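Local coordinates for protein Baccell_00875 (Bacteroides cellulosilyticus DSM 14838, PDB 5NO8) that probably acts as a polysaccharide lyase that removes the rhamnose caps from the glucuronic acid of complex arabinogalactan proteins, at residues A[343-346]-A[347-351]. Sequence-based numbering, arbitrary orientation.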
# COMPACT_ATOMS: atom_id res chain seq x y z
N ARG A 343 21.75 9.91 3.62
CA ARG A 343 23.19 9.76 3.64
C ARG A 343 23.59 8.46 4.29
O ARG A 343 24.41 7.73 3.75
CB ARG A 343 23.84 10.91 4.44
CG ARG A 343 25.35 10.82 4.47
CD ARG A 343 25.92 11.61 5.61
NE ARG A 343 26.06 10.73 6.76
CZ ARG A 343 25.60 10.96 7.98
NH1 ARG A 343 24.91 12.07 8.29
NH2 ARG A 343 25.84 10.05 8.90
N LYS A 344 22.96 8.13 5.42
CA LYS A 344 23.29 6.90 6.12
C LYS A 344 22.91 5.68 5.28
O LYS A 344 23.65 4.71 5.27
CB LYS A 344 22.63 6.86 7.48
CG LYS A 344 23.32 7.82 8.46
CD LYS A 344 22.81 7.68 9.87
CE LYS A 344 21.43 8.28 10.06
NZ LYS A 344 21.15 8.38 11.52
N ARG A 345 21.78 5.74 4.60
CA ARG A 345 21.35 4.62 3.77
C ARG A 345 22.33 4.38 2.61
O ARG A 345 22.74 3.26 2.34
CB ARG A 345 19.95 4.85 3.20
CG ARG A 345 19.46 3.75 2.25
CD ARG A 345 19.51 2.41 2.94
NE ARG A 345 19.26 1.30 2.04
CZ ARG A 345 19.70 0.07 2.25
NH1 ARG A 345 20.40 -0.27 3.34
NH2 ARG A 345 19.45 -0.84 1.33
N VAL A 346 22.68 5.47 1.94
CA VAL A 346 23.62 5.40 0.84
C VAL A 346 24.95 4.81 1.28
O VAL A 346 25.49 3.95 0.61
CB VAL A 346 23.73 6.78 0.17
CG1 VAL A 346 24.96 6.93 -0.70
CG2 VAL A 346 22.45 7.05 -0.62
N ASP A 347 25.49 5.29 2.41
CA ASP A 347 26.74 4.75 2.96
C ASP A 347 26.63 3.28 3.31
O ASP A 347 27.56 2.54 3.09
CB ASP A 347 27.22 5.54 4.17
CG ASP A 347 27.70 6.96 3.80
OD1 ASP A 347 28.03 7.24 2.61
OD2 ASP A 347 27.78 7.81 4.72
N PHE A 348 25.48 2.85 3.84
CA PHE A 348 25.25 1.44 4.13
C PHE A 348 25.26 0.59 2.87
O PHE A 348 25.85 -0.51 2.87
CB PHE A 348 23.93 1.24 4.89
CG PHE A 348 23.84 -0.09 5.58
CD1 PHE A 348 23.42 -1.22 4.87
CD2 PHE A 348 24.12 -0.23 6.92
CE1 PHE A 348 23.34 -2.46 5.48
CE2 PHE A 348 24.04 -1.48 7.55
CZ PHE A 348 23.66 -2.60 6.82
N ILE A 349 24.60 1.06 1.82
CA ILE A 349 24.55 0.34 0.55
C ILE A 349 25.98 0.12 0.04
O ILE A 349 26.39 -1.02 -0.26
CB ILE A 349 23.71 1.05 -0.50
CG1 ILE A 349 22.23 0.99 -0.12
CG2 ILE A 349 23.91 0.40 -1.88
CD1 ILE A 349 21.35 1.96 -0.86
N ARG A 350 26.75 1.20 0.00
CA ARG A 350 28.13 1.11 -0.46
C ARG A 350 29.00 0.23 0.41
O ARG A 350 29.74 -0.63 -0.11
CB ARG A 350 28.76 2.51 -0.59
CG ARG A 350 30.17 2.47 -1.19
CD ARG A 350 30.75 3.86 -1.33
NE ARG A 350 30.98 4.54 -0.06
CZ ARG A 350 31.97 4.27 0.81
NH1 ARG A 350 32.86 3.30 0.61
NH2 ARG A 350 32.06 5.00 1.91
N THR A 351 28.96 0.41 1.72
CA THR A 351 29.89 -0.27 2.62
C THR A 351 29.52 -1.69 3.04
O THR A 351 30.37 -2.41 3.51
CB THR A 351 30.18 0.56 3.87
OG1 THR A 351 29.00 0.72 4.67
CG2 THR A 351 30.76 1.91 3.46
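Ile349 covers one face of the Arg345 guanidinium, its CG1 resting over the centre of the group, 3.6 Å from Arg345 CZ. Arg345 NH1 also comes within 3.5 Å of Phe348 CD1, an oblique approach in which the guanidinium and ring planes differ by 28°. The Arg345 side chain leaves the backbone with CG anti to N and then bends at CB-CG (chi2 56°), a kink that carries its end forward along the helix, over the following turn. On another flank of the helix, Asp347 OD2 lies in plane at the edge of the Arg343 guanidinium, but the Arg343 NE to Asp347 OD2 separation of 4.0 Å makes this a long salt bridge, and Arg343 NH1 also pairs with Asp340.

Beneath the side chains runs regular alpha-helical i to i+4 bonding, from Asp347 N to Arg343 O (3.0 Å) through Arg350 N to Val346 O (3.1 Å). Near the C-terminal end of helix 338-352, Asp347 O takes two donors from opposite faces of its plane, Thr351 N and Thr351 OG1, the hydroxyl at 2.8 Å. Val346 and Ile349 pack on helix 396-409, and Val346 also touches Leu414 of helix 412-429, joining helix 338-352 to both.

The polar end of Arg345 is spoken for beyond the helix: NE forms a salt bridge with Asp681, while NH1 bonds to Gly653 O and Gln353 OE1. A leucine in its place would probably leave Asp681 without its charged mate and Gly653 O without this donor. Aliphatic cover on one face and N-H donors directed to several acceptors together probably fix the rotation of the buried guanidinium, and its positive charge is probably offset, at least in part, by Asp681.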